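Local coordinates for magnetosome protein MamA (Magnetospirillum gryphiswaldense, PDB 3AS8), which probably serves as a tetratricopeptide-repeat scaffold that recognises other copies of itself and so assembles into a protein complex associated with the magnetosome, at residues A[84-89]-A[96-101]; A[111-116]-A[134-139]; A[127-132]-A[151-156]. One frame throughout, in Å; residues are numbered along the deposited sequence.

Contact 1: A[84-89]-A[96-101]; sequences LTYVQV and VPLLVK
L99 reaches across to helix 76-88 with both branches of its isobutyl group, meeting L84 and V87 each at about a right angle. L99 CD1 lies against V87 CG2 at 3.8 Å, while L99 CD2 takes the other neighbour, 3.9 Å from the backbone N of L84 and in looser touch with that leucine's CD2. With CG beside the backbone N (chi1 -58°) and CB already aimed at the partner helix, the fork of L99 points in between L84 and V87. L84 is turned the other way: its CB leaves the contact, and only the end of its side chain comes back.

Beside them, one residue before V87 and L99, Y86 and L98 slant across each other. L98 CD1 comes to the ring's edge, near the ring plane, 3.7 Å from Y86 CE2 and 3.8 Å from Y86 CD2.

The two segments run at 140°, as neighbouring antiparallel helices of a tetratricopeptide array, and their axes come no closer than 9.7 Å. Methyl groups and a ring edge meet across that spacing, so the contact rests on apolar packing, while the Y86 hydroxyl hydrogen-bonds E66 on helix 58-71.

Contact 2: A[111-116]-A[134-139]; sequences NVRFRL and KIALGL. With SO4 (sulfate ion), chain C.
R113 lies with its aliphatic chain against A136, where the two helices come closest, CA to CA, in this pair of segments. R113 CG lies 3.6 Å from A136 N and 3.8 Å from A136 CB. A136 CB also faces the backbone N of F114, at a longer 4.3 Å.

The second kind of contact is guanidinium on hydrocarbon. With CG anti to the backbone N (chi1 177°) and bends at the next two torsions, the R113 chain curls so that its flat end lies over I135: CD1 of the isoleucine sits 3.7 Å off the R113 guanidinium plane, over its centre, and I135 CG2 comes within 3.6 Å of R113 NE. The charged end also bonds through NH2 to the hydroxyl of S132, one turn earlier on the partner helix. Were this arginine replaced by an alanine, I135 would probably lose the flat group it packs on and the S132 hydroxyl its donor.

Polar bonds gather on another side of helix 110-122, round R115. R115 NE donates to N111 OD1 at 3.0 Å, from a position tilted out of the carbonyl plane. R115 NH2 gives a nearly straight bond to O4 of a sulfate, also 3.0 Å, and R115 NH1 a weak one to sulfate O2; the ion probably came from the crystallisation liquor. The F114 ring brings CE2 over one guanidinium face near its rim, and pairs with K145 as a cation-pi partner.

The axes run at 154° and approach to 8.7 Å. An antiparallel helix pair drawn close over a small residue, with A136 in keeping with an alanine of the repeat signature, is typical of the tetratricopeptide fold.

Contact 3: A[127-132]-A[151-156]; sequences DEAIDS and AYSYEQ
I130 sets its terminal methyl squarely over the ring of Y154: I130 CD1 lies 3.7 Å from the Y154 ring centroid and only 5° off the normal, a CH-pi contact in which all six ring carbons are almost equally distant. The two side chains meet at about a right angle, the isoleucine end-on to the face. Its other branch, I130 CG2, comes to 4.1 Å from Y154 OH, which also has a weak hydrogen bond with K134 further along helix 126-139.

The chain of I130 runs past S153 on the way. Turned beside the backbone N (chi1 -75°), I130 CG1 carries the chain across the serine to the ring and packs on S153 CB at 3.6 Å, and A129 CB stands 4.1 Å from S153 OG. This hydroxyl is buried but well supplied: it bonds to D121 in helix 110-122 and to the carbonyl of A149, one turn back.

Here helix 126-139 meets the next helix in the antiparallel layering of tetratricopeptide repeats, the segment axes 9.3 Å apart at 163°. A129 fits the small residue of the repeat signature, packing also on L120 and D121.

Beyond the apolar patch, the amide of Q156 folds back on its own helix. Q156 NE2 donates to Y152 O at 3.1 Å from above the carbonyl plane, and Q156 N reaches the same oxygen from the opposite face. A second, weak bond runs from NE2 to D121.

From the N terminus, contact 1 comes first: it closes the short turn between helices 76-88 and 92-105, six residues lying between its segments. It is complete before contact 2 opens, yet the two touch, since L99 packs on L116 and L84 on R115 and N111 as helix 110-122 follows. Contact 2 then folds helix 126-139 back on helix 110-122 across 17 intervening residues. Contact 3 begins inside that span, at 127-132, and ends beyond it on helix 144-156, so contacts 2 and 3 cross and share helix 126-139. Contacts 1 and 3, about 18 Å apart between centres, do not touch. Together with the touch of L99 on L116, the three link five successive helices.

Contact 1: A[84-89]-A[96-101]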
ATOM      1  N   LEU A  84       2.383  -0.793  -1.301  1.00 17.80           N
ATOM      2  CA  LEU A  84       1.827  -1.155   0.002  1.00 18.49           C
ATOM      3  C   LEU A  84       2.346  -2.477   0.573  1.00 18.59           C
ATOM      4  O   LEU A  84       2.522  -2.626   1.814  1.00 19.15           O
ATOM      5  CB  LEU A  84       0.256  -1.143  -0.027  1.00 17.20           C
ATOM      6  CG  LEU A  84      -0.310   0.273  -0.257  1.00 17.74           C
ATOM      7  CD1 LEU A  84      -1.858   0.254  -0.469  1.00 18.67           C
ATOM      8  CD2 LEU A  84       0.152   1.208   0.942  1.00 18.88           C
ATOM      9  N   THR A  85       2.521  -3.453  -0.320  1.00 18.59           N
ATOM     10  CA  THR A  85       2.999  -4.752   0.098  1.00 19.27           C
ATOM     11  C   THR A  85       4.431  -4.643   0.618  1.00 17.92           C
ATOM     12  O   THR A  85       4.725  -5.217   1.658  1.00 17.61           O
ATOM     13  CB  THR A  85       2.872  -5.852  -0.961  1.00 19.62           C
ATOM     14  OG1 THR A  85       1.489  -6.014  -1.295  1.00 22.26           O
ATOM     15  CG2 THR A  85       3.332  -7.188  -0.377  1.00 21.63           C
ATOM     16  N   TYR A  86       5.281  -3.896  -0.064  1.00 17.78           N
ATOM     17  CA  TYR A  86       6.633  -3.651   0.439  1.00 18.31           C
ATOM     18  C   TYR A  86       6.692  -3.083   1.855  1.00 18.83           C
ATOM     19  O   TYR A  86       7.501  -3.554   2.732  1.00 19.85           O
ATOM     20  CB  TYR A  86       7.379  -2.787  -0.528  1.00 19.00           C
ATOM     21  CG  TYR A  86       7.858  -3.457  -1.803  1.00 19.75           C
ATOM     22  CD1 TYR A  86       8.342  -4.785  -1.835  1.00 25.04           C
ATOM     23  CD2 TYR A  86       8.037  -2.692  -2.930  1.00 24.10           C
ATOM     24  CE1 TYR A  86       8.889  -5.328  -3.055  1.00 24.66           C
ATOM     25  CE2 TYR A  86       8.568  -3.194  -4.095  1.00 23.13           C
ATOM     26  CZ  TYR A  86       9.008  -4.496  -4.157  1.00 25.90           C
ATOM     27  OH  TYR A  86       9.514  -4.931  -5.389  1.00 29.27           O
ATOM     28  N   VAL A  87       5.824  -2.096   2.154  1.00 19.68           N
ATOM     29  CA  VAL A  87       5.824  -1.542   3.507  1.00 19.29           C
ATOM     30  C   VAL A  87       5.474  -2.687   4.467  1.00 19.59           C
ATOM     31  O   VAL A  87       6.069  -2.819   5.572  1.00 19.99           O
ATOM     32  CB  VAL A  87       4.776  -0.374   3.672  1.00 21.16           C
ATOM     33  CG1 VAL A  87       4.753   0.045   5.151  1.00 19.96           C
ATOM     34  CG2 VAL A  87       5.062   0.743   2.656  1.00 16.29           C
ATOM     35  N   GLN A  88       4.482  -3.502   4.100  1.00 20.08           N
ATOM     36  CA  GLN A  88       4.063  -4.584   4.996  1.00 23.01           C
ATOM     37  C   GLN A  88       5.231  -5.555   5.311  1.00 22.96           C
ATOM     38  O   GLN A  88       5.327  -6.043   6.397  1.00 22.93           O
ATOM     39  CB  GLN A  88       2.888  -5.383   4.426  1.00 22.91           C
ATOM     40  CG  GLN A  88       1.562  -4.735   4.741  1.00 24.53           C
ATOM     41  CD  GLN A  88       0.454  -5.301   3.954  1.00 27.09           C
ATOM     42  OE1 GLN A  88       0.638  -5.935   2.901  1.00 27.66           O
ATOM     43  NE2 GLN A  88      -0.736  -5.079   4.458  1.00 33.25           N
ATOM     44  N   VAL A  89       6.105  -5.802   4.359  1.00 23.81           N
ATOM     45  CA  VAL A  89       7.316  -6.688   4.619  1.00 23.99           C
ATOM     46  C   VAL A  89       8.624  -5.893   4.888  1.00 24.79           C
ATOM     47  O   VAL A  89       9.719  -6.416   4.717  1.00 24.97           O
ATOM     48  CB  VAL A  89       7.518  -7.678   3.444  1.00 23.18           C
ATOM     49  CG1 VAL A  89       6.262  -8.363   3.130  1.00 26.10           C
ATOM     50  CG2 VAL A  89       7.987  -6.991   2.141  1.00 26.40           C
ATOM     51  N   VAL A  96       9.280   3.348  -1.381  1.00 21.22           N
ATOM     52  CA  VAL A  96       9.219   4.799  -1.481  1.00 21.07           C
ATOM     53  C   VAL A  96       8.914   5.332  -2.882  1.00 21.84           C
ATOM     54  O   VAL A  96       7.949   6.099  -3.056  1.00 19.83           O
ATOM     55  CB  VAL A  96      10.514   5.431  -0.820  1.00 22.52           C
ATOM     56  CG1 VAL A  96      10.769   6.782  -1.349  1.00 23.86           C
ATOM     57  CG2 VAL A  96      10.338   5.372   0.697  1.00 22.75           C
ATOM     58  N   PRO A  97       9.721   4.932  -3.897  1.00 23.53           N
ATOM     59  CA  PRO A  97       9.442   5.441  -5.242  1.00 24.47           C
ATOM     60  C   PRO A  97       8.046   5.100  -5.778  1.00 23.18           C
ATOM     61  O   PRO A  97       7.454   5.921  -6.476  1.00 24.88           O
ATOM     62  CB  PRO A  97      10.529   4.790  -6.139  1.00 25.29           C
ATOM     63  CG  PRO A  97      11.504   4.148  -5.207  1.00 26.02           C
ATOM     64  CD  PRO A  97      10.920   4.073  -3.831  1.00 23.16           C
ATOM     65  N   LEU A  98       7.524   3.934  -5.441  1.00 21.37           N
ATOM     66  CA  LEU A  98       6.220   3.536  -5.918  1.00 21.46           C
ATOM     67  C   LEU A  98       5.135   4.404  -5.257  1.00 20.67           C
ATOM     68  O   LEU A  98       4.237   4.914  -5.925  1.00 21.18           O
ATOM     69  CB  LEU A  98       5.972   2.023  -5.618  1.00 20.64           C
ATOM     70  CG  LEU A  98       6.882   0.992  -6.382  1.00 20.41           C
ATOM     71  CD1 LEU A  98       6.819  -0.435  -5.762  1.00 19.19           C
ATOM     72  CD2 LEU A  98       6.574   0.942  -7.852  1.00 19.36           C
ATOM     73  N   LEU A  99       5.222   4.538  -3.931  1.00 19.63           N
ATOM     74  CA  LEU A  99       4.253   5.365  -3.204  1.00 18.57           C
ATOM     75  C   LEU A  99       4.334   6.871  -3.559  1.00 18.80           C
ATOM     76  O   LEU A  99       3.304   7.510  -3.571  1.00 19.68           O
ATOM     77  CB  LEU A  99       4.335   5.140  -1.679  1.00 16.78           C
ATOM     78  CG  LEU A  99       4.109   3.728  -1.209  1.00 17.04           C
ATOM     79  CD1 LEU A  99       4.355   3.607   0.330  1.00 23.14           C
ATOM     80  CD2 LEU A  99       2.743   3.125  -1.588  1.00 18.27           C
ATOM     81  N   VAL A 100       5.528   7.440  -3.804  1.00 19.54           N
ATOM     82  CA  VAL A 100       5.618   8.782  -4.344  1.00 20.19           C
ATOM     83  C   VAL A 100       4.817   8.903  -5.617  1.00 21.70           C
ATOM     84  O   VAL A 100       4.096   9.871  -5.826  1.00 22.17           O
ATOM     85  CB  VAL A 100       7.102   9.228  -4.525  1.00 21.03           C
ATOM     86  CG1 VAL A 100       7.293  10.626  -5.325  1.00 22.84           C
ATOM     87  CG2 VAL A 100       7.792   9.264  -3.141  1.00 20.04           C
ATOM     88  N   LYS A 101       4.955   7.929  -6.521  1.00 21.47           N
ATOM     89  CA  LYS A 101       4.313   8.033  -7.811  1.00 22.06           C
ATOM     90  C   LYS A 101       2.830   7.857  -7.668  1.00 20.18           C
ATOM     91  O   LYS A 101       2.035   8.573  -8.283  1.00 21.90           O
ATOM     92  CB  LYS A 101       4.913   6.967  -8.745  1.00 22.26           C
ATOM     93  CG  LYS A 101       4.248   6.889 -10.137  1.00 27.93           C
ATOM     94  CD  LYS A 101       4.779   5.620 -10.896  1.00 30.93           C
ATOM     95  CE  LYS A 101       4.549   5.709 -12.397  1.00 34.84           C
ATOM     96  NZ  LYS A 101       5.444   6.637 -13.075  1.00 39.72           N
TER

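Contact 2: A[111-116]-A[134-139]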
ATOM      1  N   ASN A 111      -4.204   6.372   2.821  1.00 17.52           N
ATOM      2  CA  ASN A 111      -3.359   5.261   3.172  1.00 17.89           C
ATOM      3  C   ASN A 111      -2.031   5.323   2.462  1.00 16.28           C
ATOM      4  O   ASN A 111      -1.018   5.084   3.065  1.00 14.32           O
ATOM      5  CB  ASN A 111      -4.022   3.879   2.966  1.00 20.27           C
ATOM      6  CG  ASN A 111      -3.283   2.774   3.680  1.00 20.66           C
ATOM      7  OD1 ASN A 111      -2.911   2.932   4.842  1.00 22.11           O
ATOM      8  ND2 ASN A 111      -2.978   1.688   2.969  1.00 14.07           N
ATOM      9  N   VAL A 112      -2.035   5.541   1.173  1.00 16.79           N
ATOM     10  CA  VAL A 112      -0.778   5.623   0.416  1.00 16.56           C
ATOM     11  C   VAL A 112       0.153   6.694   0.993  1.00 15.82           C
ATOM     12  O   VAL A 112       1.341   6.439   1.288  1.00 15.58           O
ATOM     13  CB  VAL A 112      -1.021   5.827  -1.100  1.00 17.39           C
ATOM     14  CG1 VAL A 112       0.295   6.348  -1.826  1.00 15.64           C
ATOM     15  CG2 VAL A 112      -1.479   4.530  -1.806  1.00 21.56           C
ATOM     16  N   ARG A 113      -0.379   7.873   1.319  1.00 15.85           N
ATOM     17  CA  ARG A 113       0.473   8.952   1.806  1.00 15.24           C
ATOM     18  C   ARG A 113       0.947   8.616   3.213  1.00 15.34           C
ATOM     19  O   ARG A 113       2.078   8.885   3.558  1.00 15.62           O
ATOM     20  CB  ARG A 113      -0.337  10.279   1.858  1.00 15.46           C
ATOM     21  CG  ARG A 113       0.392  11.465   2.409  1.00 14.85           C
ATOM     22  CD  ARG A 113       1.668  11.779   1.705  1.00 11.73           C
ATOM     23  NE  ARG A 113       1.459  12.386   0.400  1.00 15.97           N
ATOM     24  CZ  ARG A 113       2.428  12.857  -0.387  1.00 14.00           C
ATOM     25  NH1 ARG A 113       2.112  13.441  -1.514  1.00 19.23           N
ATOM     26  NH2 ARG A 113       3.693  12.840  -0.038  1.00 18.84           N
ATOM     27  N   PHE A 114       0.062   8.055   4.041  1.00 14.71           N
ATOM     28  CA  PHE A 114       0.420   7.598   5.396  1.00 14.84           C
ATOM     29  C   PHE A 114       1.547   6.564   5.409  1.00 15.66           C
ATOM     30  O   PHE A 114       2.529   6.793   6.051  1.00 16.74           O
ATOM     31  CB  PHE A 114      -0.761   7.093   6.128  1.00 15.47           C
ATOM     32  CG  PHE A 114      -0.442   6.662   7.530  1.00 16.65           C
ATOM     33  CD1 PHE A 114      -0.123   7.600   8.520  1.00 20.12           C
ATOM     34  CD2 PHE A 114      -0.355   5.326   7.851  1.00 18.96           C
ATOM     35  CE1 PHE A 114       0.205   7.207   9.752  1.00 20.81           C
ATOM     36  CE2 PHE A 114      -0.078   4.933   9.069  1.00 18.15           C
ATOM     37  CZ  PHE A 114       0.231   5.834  10.045  1.00 20.94           C
ATOM     38  N   ARG A 115       1.439   5.521   4.573  1.00 15.45           N
ATOM     39  CA  ARG A 115       2.451   4.483   4.499  1.00 15.06           C
ATOM     40  C   ARG A 115       3.752   4.981   3.916  1.00 15.16           C
ATOM     41  O   ARG A 115       4.821   4.527   4.315  1.00 15.77           O
ATOM     42  CB  ARG A 115       1.906   3.235   3.740  1.00 13.84           C
ATOM     43  CG  ARG A 115       0.589   2.665   4.364  1.00 15.25           C
ATOM     44  CD  ARG A 115       0.780   2.130   5.709  1.00 18.39           C
ATOM     45  NE  ARG A 115      -0.517   1.810   6.265  1.00 19.69           N
ATOM     46  CZ  ARG A 115      -0.756   1.431   7.508  1.00 25.48           C
ATOM     47  NH1 ARG A 115      -2.016   1.230   7.886  1.00 28.70           N
ATOM     48  NH2 ARG A 115       0.250   1.250   8.378  1.00 29.17           N
ATOM     49  N   LEU A 116       3.681   5.944   3.006  1.00 15.07           N
ATOM     50  CA  LEU A 116       4.852   6.610   2.521  1.00 14.88           C
ATOM     51  C   LEU A 116       5.597   7.323   3.663  1.00 14.88           C
ATOM     52  O   LEU A 116       6.819   7.233   3.812  1.00 14.73           O
ATOM     53  CB  LEU A 116       4.482   7.623   1.463  1.00 14.64           C
ATOM     54  CG  LEU A 116       5.630   8.532   0.959  1.00 17.76           C
ATOM     55  CD1 LEU A 116       6.806   7.704   0.459  1.00 20.10           C
ATOM     56  CD2 LEU A 116       5.112   9.543  -0.138  1.00 20.67           C
ATOM     57  N   LYS A 134       2.070  15.382   7.323  1.00 16.40           N
ATOM     58  CA  LYS A 134       1.270  16.571   7.223  1.00 17.16           C
ATOM     59  C   LYS A 134       0.295  16.686   6.036  1.00 17.24           C
ATOM     60  O   LYS A 134      -0.790  17.216   6.197  1.00 16.27           O
ATOM     61  CB  LYS A 134       2.158  17.770   7.319  1.00 19.24           C
ATOM     62  CG  LYS A 134       2.695  17.882   8.761  1.00 22.56           C
ATOM     63  CD  LYS A 134       3.461  19.200   8.992  1.00 28.95           C
ATOM     64  CE  LYS A 134       4.002  19.248  10.441  1.00 27.03           C
ATOM     65  NZ  LYS A 134       4.770  20.482  10.611  1.00 28.60           N
ATOM     66  N   ILE A 135       0.655  16.105   4.914  1.00 16.47           N
ATOM     67  CA  ILE A 135      -0.225  15.982   3.782  1.00 16.08           C
ATOM     68  C   ILE A 135      -1.340  15.003   4.072  1.00 15.65           C
ATOM     69  O   ILE A 135      -2.487  15.262   3.757  1.00 15.18           O
ATOM     70  CB  ILE A 135       0.572  15.602   2.519  1.00 16.28           C
ATOM     71  CG1 ILE A 135       1.577  16.710   2.185  1.00 17.38           C
ATOM     72  CG2 ILE A 135      -0.365  15.399   1.323  1.00 16.30           C
ATOM     73  CD1 ILE A 135       2.646  16.332   1.123  1.00 18.47           C
ATOM     74  N   ALA A 136      -1.029  13.854   4.662  1.00 14.32           N
ATOM     75  CA  ALA A 136      -2.055  12.955   5.137  1.00 14.84           C
ATOM     76  C   ALA A 136      -3.055  13.573   6.127  1.00 15.09           C
ATOM     77  O   ALA A 136      -4.279  13.310   6.091  1.00 14.88           O
ATOM     78  CB  ALA A 136      -1.397  11.701   5.757  1.00 12.49           C
ATOM     79  N   LEU A 137      -2.536  14.385   7.015  1.00 15.35           N
ATOM     80  CA  LEU A 137      -3.375  15.055   7.990  1.00 18.53           C
ATOM     81  C   LEU A 137      -4.312  16.027   7.286  1.00 19.21           C
ATOM     82  O   LEU A 137      -5.459  16.207   7.689  1.00 19.24           O
ATOM     83  CB  LEU A 137      -2.497  15.809   8.974  1.00 19.62           C
ATOM     84  CG  LEU A 137      -2.562  15.633  10.458  1.00 25.94           C
ATOM     85  CD1 LEU A 137      -2.226  17.030  11.013  1.00 27.32           C
ATOM     86  CD2 LEU A 137      -3.816  15.041  11.096  1.00 21.93           C
ATOM     87  N   GLY A 138      -3.848  16.661   6.200  1.00 19.25           N
ATOM     88  CA  GLY A 138      -4.787  17.508   5.428  1.00 18.16           C
ATOM     89  C   GLY A 138      -5.983  16.721   4.933  1.00 16.88           C
ATOM     90  O   GLY A 138      -7.087  17.252   4.842  1.00 15.94           O
ATOM     91  N   LEU A 139      -5.734  15.463   4.541  1.00 16.31           N
ATOM     92  CA  LEU A 139      -6.780  14.569   4.050  1.00 16.41           C
ATOM     93  C   LEU A 139      -7.754  14.113   5.156  1.00 19.03           C
ATOM     94  O   LEU A 139      -8.981  13.967   4.894  1.00 19.00           O
ATOM     95  CB  LEU A 139      -6.116  13.373   3.323  1.00 17.55           C
ATOM     96  CG  LEU A 139      -5.392  13.680   2.003  1.00 16.99           C
ATOM     97  CD1 LEU A 139      -4.681  12.376   1.461  1.00 19.51           C
ATOM     98  CD2 LEU A 139      -6.448  14.157   0.988  1.00 15.58           C
TER
HETATM   99  S   SO4 C   2      -1.698  -0.707  11.005  1.00 89.73           S
HETATM  100  O1  SO4 C   2      -1.353  -1.589   9.883  1.00 88.10           O
HETATM  101  O2  SO4 C   2      -3.071  -0.205  10.853  1.00 88.44           O
HETATM  102  O3  SO4 C   2      -1.604  -1.460  12.256  1.00 90.23           O
HETATM  103  O4  SO4 C   2      -0.751   0.405  11.109  1.00 88.59           O

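Contact 3: A[127-132]-A[151-156]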
ATOM      1  N   ASP A 127      12.402  14.404   8.375  1.00 23.84           N
ATOM      2  CA  ASP A 127      11.790  15.660   7.892  1.00 25.24           C
ATOM      3  C   ASP A 127      10.890  15.334   6.729  1.00 22.60           C
ATOM      4  O   ASP A 127       9.790  15.824   6.665  1.00 19.76           O
ATOM      5  CB  ASP A 127      12.830  16.683   7.472  1.00 27.24           C
ATOM      6  CG  ASP A 127      13.453  17.413   8.686  1.00 32.68           C
ATOM      7  OD1 ASP A 127      12.697  17.816   9.547  1.00 35.73           O
ATOM      8  OD2 ASP A 127      14.679  17.519   8.779  1.00 43.26           O
ATOM      9  N   GLU A 128      11.339  14.462   5.858  1.00 21.33           N
ATOM     10  CA  GLU A 128      10.514  14.032   4.728  1.00 23.17           C
ATOM     11  C   GLU A 128       9.279  13.237   5.170  1.00 22.16           C
ATOM     12  O   GLU A 128       8.175  13.390   4.548  1.00 21.64           O
ATOM     13  CB  GLU A 128      11.315  13.248   3.718  1.00 25.69           C
ATOM     14  CG  GLU A 128      12.158  14.138   2.799  1.00 32.01           C
ATOM     15  CD  GLU A 128      13.436  14.655   3.458  0.50 40.35           C
ATOM     16  OE1 GLU A 128      13.845  14.066   4.488  0.50 42.55           O
ATOM     17  OE2 GLU A 128      14.066  15.632   2.949  0.50 47.73           O
ATOM     18  N   ALA A 129       9.420  12.421   6.243  1.00 19.88           N
ATOM     19  CA  ALA A 129       8.281  11.649   6.732  1.00 17.82           C
ATOM     20  C   ALA A 129       7.232  12.644   7.229  1.00 16.78           C
ATOM     21  O   ALA A 129       6.051  12.511   6.962  1.00 17.51           O
ATOM     22  CB  ALA A 129       8.721  10.711   7.884  1.00 18.76           C
ATOM     23  N   ILE A 130       7.687  13.656   7.936  1.00 17.83           N
ATOM     24  CA  ILE A 130       6.812  14.644   8.538  1.00 17.95           C
ATOM     25  C   ILE A 130       6.055  15.414   7.466  1.00 18.30           C
ATOM     26  O   ILE A 130       4.877  15.675   7.641  1.00 21.05           O
ATOM     27  CB  ILE A 130       7.569  15.544   9.458  1.00 17.54           C
ATOM     28  CG1 ILE A 130       7.874  14.801  10.727  1.00 17.12           C
ATOM     29  CG2 ILE A 130       6.749  16.875   9.856  1.00 16.80           C
ATOM     30  CD1 ILE A 130       8.804  15.495  11.606  1.00 18.06           C
ATOM     31  N   ASP A 131       6.735  15.799   6.415  1.00 16.29           N
ATOM     32  CA  ASP A 131       6.120  16.389   5.225  0.50 16.70           C
ATOM     33  C   ASP A 131       4.948  15.514   4.749  1.00 16.25           C
ATOM     34  O   ASP A 131       3.824  15.986   4.544  1.00 16.05           O
ATOM     35  CB  ASP A 131       7.168  16.525   4.099  0.50 18.21           C
ATOM     36  CG  ASP A 131       8.194  17.676   4.324  0.50 21.18           C
ATOM     37  OD1 ASP A 131       9.104  17.749   3.498  0.50 19.68           O
ATOM     38  OD2 ASP A 131       8.102  18.492   5.284  0.50 22.45           O
ATOM     39  N   SER A 132       5.189  14.218   4.600  1.00 14.55           N
ATOM     40  CA  SER A 132       4.144  13.300   4.123  1.00 13.89           C
ATOM     41  C   SER A 132       3.007  13.139   5.141  1.00 15.09           C
ATOM     42  O   SER A 132       1.819  13.234   4.777  1.00 16.03           O
ATOM     43  CB  SER A 132       4.779  11.926   3.729  1.00 14.77           C
ATOM     44  OG  SER A 132       5.206  12.009   2.375  1.00 18.19           O
ATOM     45  N   ALA A 151       4.713  13.217  15.898  1.00 17.25           N
ATOM     46  CA  ALA A 151       5.384  13.375  17.228  1.00 17.60           C
ATOM     47  C   ALA A 151       6.612  12.514  17.340  1.00 19.07           C
ATOM     48  O   ALA A 151       7.687  12.951  17.746  1.00 18.80           O
ATOM     49  CB  ALA A 151       4.405  12.996  18.359  1.00 18.65           C
ATOM     50  N   TYR A 152       6.471  11.246  16.981  1.00 20.45           N
ATOM     51  CA  TYR A 152       7.594  10.302  17.051  1.00 19.99           C
ATOM     52  C   TYR A 152       8.741  10.690  16.100  1.00 18.81           C
ATOM     53  O   TYR A 152       9.880  10.555  16.447  1.00 19.91           O
ATOM     54  CB  TYR A 152       7.106   8.841  16.840  1.00 21.74           C
ATOM     55  CG  TYR A 152       8.164   7.793  17.189  1.00 30.65           C
ATOM     56  CD1 TYR A 152       8.978   7.957  18.322  1.00 36.42           C
ATOM     57  CD2 TYR A 152       8.365   6.625  16.387  1.00 38.69           C
ATOM     58  CE1 TYR A 152       9.947   7.046  18.656  1.00 40.73           C
ATOM     59  CE2 TYR A 152       9.353   5.672  16.737  1.00 41.43           C
ATOM     60  CZ  TYR A 152      10.130   5.908  17.876  1.00 42.86           C
ATOM     61  OH  TYR A 152      11.123   5.058  18.270  1.00 49.06           O
ATOM     62  N   SER A 153       8.444  11.195  14.911  1.00 18.03           N
ATOM     63  CA  SER A 153       9.500  11.540  13.981  1.00 18.29           C
ATOM     64  C   SER A 153      10.285  12.748  14.584  1.00 17.50           C
ATOM     65  O   SER A 153      11.496  12.793  14.566  1.00 17.23           O
ATOM     66  CB  SER A 153       8.900  11.886  12.641  1.00 18.75           C
ATOM     67  OG  SER A 153       8.293  10.805  11.918  1.00 19.16           O
ATOM     68  N   TYR A 154       9.562  13.718  15.137  1.00 17.17           N
ATOM     69  CA  TYR A 154      10.208  14.835  15.765  1.00 17.19           C
ATOM     70  C   TYR A 154      11.092  14.346  16.919  1.00 18.71           C
ATOM     71  O   TYR A 154      12.246  14.765  17.038  1.00 18.56           O
ATOM     72  CB  TYR A 154       9.215  15.869  16.214  1.00 16.17           C
ATOM     73  CG  TYR A 154       8.764  16.925  15.200  1.00 16.96           C
ATOM     74  CD1 TYR A 154       9.668  17.795  14.571  1.00 17.68           C
ATOM     75  CD2 TYR A 154       7.421  17.131  14.981  1.00 20.00           C
ATOM     76  CE1 TYR A 154       9.218  18.790  13.664  1.00 19.63           C
ATOM     77  CE2 TYR A 154       6.971  18.085  14.121  1.00 19.46           C
ATOM     78  CZ  TYR A 154       7.870  18.919  13.450  1.00 15.92           C
ATOM     79  OH  TYR A 154       7.305  19.826  12.621  1.00 21.45           O
ATOM     80  N   GLU A 155      10.569  13.457  17.773  1.00 18.62           N
ATOM     81  CA  GLU A 155      11.316  13.027  18.935  1.00 20.70           C
ATOM     82  C   GLU A 155      12.610  12.363  18.541  1.00 20.60           C
ATOM     83  O   GLU A 155      13.601  12.558  19.207  1.00 22.44           O
ATOM     84  CB  GLU A 155      10.441  12.119  19.796  1.00 22.58           C
ATOM     85  CG  GLU A 155      11.045  11.473  21.022  1.00 25.21           C
ATOM     86  CD  GLU A 155       9.936  10.721  21.812  1.00 32.91           C
ATOM     87  OE1 GLU A 155       9.897   9.452  21.741  1.00 33.96           O
ATOM     88  OE2 GLU A 155       9.066  11.389  22.446  1.00 30.52           O
ATOM     89  N   GLN A 156      12.603  11.608  17.441  1.00 22.05           N
ATOM     90  CA  GLN A 156      13.753  10.926  16.929  1.00 22.75           C
ATOM     91  C   GLN A 156      14.813  11.884  16.423  1.00 23.67           C
ATOM     92  O   GLN A 156      15.986  11.499  16.369  1.00 23.87           O
ATOM     93  CB  GLN A 156      13.375   9.939  15.800  1.00 24.70           C
ATOM     94  CG  GLN A 156      12.662   8.663  16.330  1.00 25.29           C
ATOM     95  CD  GLN A 156      12.110   7.815  15.213  1.00 29.12           C
ATOM     96  OE1 GLN A 156      12.761   6.855  14.794  1.00 27.18           O
ATOM     97  NE2 GLN A 156      10.900   8.148  14.733  1.00 22.83           N
TER